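Local coordinates for hypothetical protein TM1010 (Thermotoga maritima, PDB 2F4P) that is of unknown function but folds as a small cupin-family beta-barrel protein that assembles as a dimer, at residues V50-F55 and V116-S121; V74-G79 and D112-H117. All coordinates share one frame; numbering follows the deposited sequence. Where two conformers were deposited one is given.

Contact 1 (V50-F55 and V116-S121); sequences VYDVVF and VHIGIS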
# COMPACT_ATOMS: atom_id res chain seq x y z
N VAL A 50 0.69 -6.73 -3.75
CA VAL A 50 1.07 -5.91 -2.60
C VAL A 50 1.74 -6.84 -1.56
O VAL A 50 1.29 -7.97 -1.30
CB VAL A 50 -0.14 -5.18 -1.97
CG1 VAL A 50 0.30 -4.24 -0.86
CG2 VAL A 50 -0.93 -4.41 -3.02
N TYR A 51 2.83 -6.35 -0.98
CA TYR A 51 3.57 -7.13 0.00
C TYR A 51 4.14 -6.21 1.06
O TYR A 51 4.20 -5.00 0.88
CB TYR A 51 4.67 -7.96 -0.67
CG TYR A 51 5.20 -7.28 -1.89
CD1 TYR A 51 4.55 -7.40 -3.12
CD2 TYR A 51 6.32 -6.47 -1.80
CE1 TYR A 51 5.01 -6.73 -4.23
CE2 TYR A 51 6.79 -5.80 -2.92
CZ TYR A 51 6.14 -5.93 -4.12
OH TYR A 51 6.64 -5.25 -5.19
N ASP A 52 4.51 -6.82 2.17
CA ASP A 52 5.09 -6.12 3.31
C ASP A 52 6.42 -6.80 3.54
O ASP A 52 6.46 -8.04 3.63
CB ASP A 52 4.20 -6.30 4.53
CG ASP A 52 4.51 -5.30 5.63
OD1 ASP A 52 4.88 -4.15 5.34
OD2 ASP A 52 4.35 -5.66 6.81
N VAL A 53 7.50 -6.01 3.62
CA VAL A 53 8.88 -6.53 3.66
C VAL A 53 9.64 -5.96 4.86
O VAL A 53 9.59 -4.74 5.11
CB VAL A 53 9.68 -6.15 2.39
CG1 VAL A 53 10.99 -7.02 2.27
CG2 VAL A 53 8.83 -6.27 1.14
N VAL A 54 10.37 -6.81 5.58
CA VAL A 54 11.35 -6.36 6.57
C VAL A 54 12.74 -6.76 6.10
O VAL A 54 12.97 -7.95 5.83
CB VAL A 54 11.14 -7.00 7.95
CG1 VAL A 54 12.15 -6.42 8.97
CG2 VAL A 54 9.71 -6.82 8.41
N PHE A 55 13.63 -5.78 5.99
CA PHE A 55 15.06 -6.00 5.73
C PHE A 55 15.78 -5.76 7.06
O PHE A 55 15.70 -4.67 7.62
CB PHE A 55 15.62 -4.99 4.76
CG PHE A 55 15.07 -5.08 3.36
CD1 PHE A 55 13.89 -4.44 3.03
CD2 PHE A 55 15.74 -5.78 2.39
CE1 PHE A 55 13.37 -4.53 1.73
CE2 PHE A 55 15.24 -5.87 1.13
CZ PHE A 55 14.05 -5.22 0.79
N VAL A 116 11.42 -1.38 6.98
CA VAL A 116 10.14 -2.04 6.75
C VAL A 116 9.36 -1.19 5.78
O VAL A 116 9.24 0.04 5.97
CB VAL A 116 9.31 -2.18 8.04
CG1 VAL A 116 8.02 -3.01 7.77
CG2 VAL A 116 10.17 -2.80 9.15
N HIS A 117 8.82 -1.84 4.76
CA HIS A 117 8.01 -1.13 3.81
C HIS A 117 6.93 -2.01 3.17
O HIS A 117 7.07 -3.25 3.13
CB HIS A 117 8.90 -0.45 2.74
CG HIS A 117 9.42 -1.39 1.70
ND1 HIS A 117 8.66 -1.80 0.63
CD2 HIS A 117 10.64 -1.96 1.55
CE1 HIS A 117 9.37 -2.63 -0.11
NE2 HIS A 117 10.58 -2.73 0.42
N ILE A 118 5.87 -1.35 2.71
CA ILE A 118 4.90 -1.95 1.83
C ILE A 118 5.42 -1.78 0.41
O ILE A 118 6.02 -0.74 0.07
CB ILE A 118 3.50 -1.27 1.98
CG1 ILE A 118 2.93 -1.55 3.39
CG2 ILE A 118 2.52 -1.77 0.91
CD1 ILE A 118 1.94 -0.52 3.87
N GLY A 119 5.29 -2.82 -0.40
CA GLY A 119 5.62 -2.72 -1.82
C GLY A 119 4.39 -3.00 -2.65
O GLY A 119 3.60 -3.89 -2.30
N ILE A 120 4.22 -2.24 -3.74
CA ILE A 120 3.12 -2.43 -4.67
C ILE A 120 3.74 -2.68 -6.04
O ILE A 120 4.43 -1.80 -6.57
CB ILE A 120 2.21 -1.20 -4.72
CG1 ILE A 120 1.76 -0.81 -3.32
CG2 ILE A 120 1.01 -1.46 -5.61
CD1 ILE A 120 1.07 0.51 -3.23
N SER A 121 3.56 -3.88 -6.58
CA SER A 121 3.94 -4.17 -7.96
C SER A 121 2.73 -3.82 -8.85
O SER A 121 1.70 -4.48 -8.80
CB SER A 121 4.32 -5.64 -8.15
OG SER A 121 5.41 -5.99 -7.34
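Tyr51 lays its ring over the backbone of Gly119, whose O sits 3.5 Å above the ring plane and over its centre, with Gly119 CA 3.5 Å from Tyr51 CE2. With no side chain at Gly119, the ring lies directly on its backbone. Beyond it the phenol reaches Ser121, and Tyr51 OH and Ser121 OG share a short hydrogen bond of 2.6 Å in which either may donate; Gln70 is a second partner of the phenol oxygen. On the same side of the sheet Val53 and His117 lie side by side, the CB of Val53 over one face of the imidazole. Phe55 meets that ring rim to rim, CE1 3.6 Å from His117 NE2, the planes only 20° apart. With CG set between backbone N and carbonyl carbon (chi1 77°), the imidazole turns ND1 back onto its own strand, where it donates to Ile118 O at 2.9 Å, nearly straight but from above the carbonyl plane. His107 touches the same ring. Beneath these side chains, Tyr51 with Gly119 and Val53 with His117 are the hydrogen-bonded pairs. On the reverse face Val50 CG1 packs on Ile118 CG2 at 3.8 Å. The face with Tyr51, Val53 and His117 probably looks into the barrel, while Val50, Ile118 and Ile120 pack against the second subunit, as in the antiparallel sheets of a cupin beta-barrel.

Contact 2 (V74-G79 and D112-H117); sequences VTRGKG and DEELVH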
# COMPACT_ATOMS: atom_id res chain seq x y z
N VAL A 74 7.39 3.38 2.90
CA VAL A 74 8.21 3.04 4.06
C VAL A 74 7.44 3.27 5.34
O VAL A 74 6.91 4.36 5.57
CB VAL A 74 9.51 3.87 4.07
CG1 VAL A 74 10.41 3.46 5.24
CG2 VAL A 74 10.22 3.72 2.72
N THR A 75 7.35 2.24 6.16
CA THR A 75 6.56 2.30 7.39
C THR A 75 7.41 2.38 8.65
O THR A 75 6.91 2.80 9.68
CB THR A 75 5.59 1.10 7.51
OG1 THR A 75 6.32 -0.13 7.52
CG2 THR A 75 4.64 1.08 6.36
N ARG A 76 8.68 1.99 8.57
CA ARG A 76 9.53 1.98 9.74
C ARG A 76 10.99 1.91 9.38
O ARG A 76 11.38 1.25 8.42
CB ARG A 76 9.14 0.80 10.62
CG ARG A 76 10.07 0.48 11.77
CD ARG A 76 9.28 -0.17 12.87
NE ARG A 76 10.03 -1.10 13.69
CZ ARG A 76 10.20 -2.40 13.41
NH1 ARG A 76 9.73 -2.92 12.29
NH2 ARG A 76 10.87 -3.18 14.26
N GLY A 77 11.83 2.57 10.18
CA GLY A 77 13.28 2.36 10.09
C GLY A 77 13.98 3.26 9.10
O GLY A 77 13.55 4.37 8.85
N LYS A 78 15.09 2.76 8.54
CA LYS A 78 15.95 3.51 7.65
C LYS A 78 16.47 2.58 6.57
O LYS A 78 16.92 1.46 6.85
CB LYS A 78 17.13 4.13 8.42
CG LYS A 78 18.05 4.99 7.55
CD LYS A 78 19.17 5.63 8.38
CE LYS A 78 20.19 6.36 7.52
NZ LYS A 78 21.43 6.69 8.30
N GLY A 79 16.39 3.03 5.33
CA GLY A 79 16.95 2.29 4.24
C GLY A 79 17.46 3.13 3.11
O GLY A 79 17.61 4.33 3.23
N ASP A 112 22.89 -0.27 9.80
CA ASP A 112 22.73 -0.33 11.27
C ASP A 112 21.32 -0.09 11.75
O ASP A 112 21.11 0.25 12.92
CB ASP A 112 23.68 0.67 11.91
CG ASP A 112 23.44 2.10 11.45
OD1 ASP A 112 22.48 2.35 10.68
OD2 ASP A 112 24.25 2.96 11.83
N GLU A 113 20.36 -0.29 10.84
CA GLU A 113 18.95 -0.17 11.15
C GLU A 113 18.12 -0.94 10.14
O GLU A 113 18.44 -0.98 8.96
CB GLU A 113 18.55 1.32 11.17
CG GLU A 113 17.19 1.59 11.72
CD GLU A 113 16.92 3.07 12.01
OE1 GLU A 113 17.84 3.91 11.90
OE2 GLU A 113 15.75 3.40 12.33
N GLU A 114 17.02 -1.53 10.61
CA GLU A 114 16.13 -2.27 9.74
C GLU A 114 15.32 -1.31 8.86
O GLU A 114 15.18 -0.11 9.17
CB GLU A 114 15.20 -3.15 10.59
CG GLU A 114 14.03 -2.38 11.13
CD GLU A 114 13.32 -3.10 12.23
OE1 GLU A 114 13.33 -4.36 12.26
OE2 GLU A 114 12.76 -2.38 13.09
N LEU A 115 14.79 -1.83 7.76
CA LEU A 115 13.82 -1.11 6.92
C LEU A 115 12.58 -1.99 6.78
O LEU A 115 12.69 -3.19 6.53
CB LEU A 115 14.38 -0.79 5.54
CG LEU A 115 13.40 -0.19 4.52
CD1 LEU A 115 13.13 1.27 4.83
CD2 LEU A 115 13.93 -0.37 3.12
N VAL A 116 11.42 -1.38 6.98
CA VAL A 116 10.14 -2.04 6.75
C VAL A 116 9.36 -1.19 5.78
O VAL A 116 9.24 0.04 5.97
CB VAL A 116 9.31 -2.18 8.04
CG1 VAL A 116 8.02 -3.01 7.77
CG2 VAL A 116 10.17 -2.80 9.15
N HIS A 117 8.82 -1.84 4.76
CA HIS A 117 8.01 -1.13 3.81
C HIS A 117 6.93 -2.01 3.17
O HIS A 117 7.07 -3.25 3.13
CB HIS A 117 8.90 -0.45 2.74
CG HIS A 117 9.42 -1.39 1.70
ND1 HIS A 117 8.66 -1.80 0.63
CD2 HIS A 117 10.64 -1.96 1.55
CE1 HIS A 117 9.37 -2.63 -0.11
NE2 HIS A 117 10.58 -2.73 0.42
O HOH W 1 10.54 -5.84 12.37
O HOH W 2 22.52 4.40 8.81
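Arg76 runs along Val116 and out to Glu114. Its CB lies 3.9 Å from Val116 CB, the two side chains crossing at a slant. With CG opposite the backbone N (chi1 170°) and the chain extended to NE, CG and CD each pass 4.1 Å from Glu114 OE2, an oxygen whose own place is less sure, and NE comes closer to it. At the tip NH1 comes near Val116 CG2, while Glu114 lies over one face of the guanidinium, the two planes 62° apart. NH2 and Glu114 OE2 form a salt bridge, but they are modelled too close together, so its exact geometry is doubtful. Water 1, in the guanidinium plane, accepts from Arg76 NH1 at 3.0 Å and donates to Glu114 OE1. The backbone under this side chain forms a classic beta bulge: Thr75 and Arg76 both face Val116, whose O takes the Thr75 N-H at 2.9 Å and a weak bond from Arg76 N. Beyond strand 70-75 the chain turns the corner of the cupin barrel through Arg76 and Gly77 into strand 78-83. Gly77 CA makes a CA-H...O contact with Glu114 O at 3.2 Å, and the same oxygen accepts from Lys78 N at 2.9 Å. Val74 CG1 meets Leu115 CD1 at 3.5 Å, roughly at right angles. Lys78 stretches past Glu113; its NZ pairs with the Lys147 terminal carboxylate and reaches Asp112 OD1 through water 2.

Strand 115-121 is common to both contacts, whose centres lie 11 Å apart: 49-55 pairs along one edge of it and 70-75 along the other, so Val116 and His117 belong to both. Where the strand begins, the pairing of contact 1 carries on into 112-117 of contact 2 through a probable hydrogen bond from Phe55 N to Leu115 O, 2.8 Å, and Phe55 O packs against Glu114 CB at 3.4 Å. On the dimer side Ile118 CD1 touches Thr75 CG2 at 4.0 Å. On the other, an unknown ligand lies about 4 Å from the side chains of Val53 and His117, probably from the crystallisation liquor, though it may mark a pocket inside the barrel.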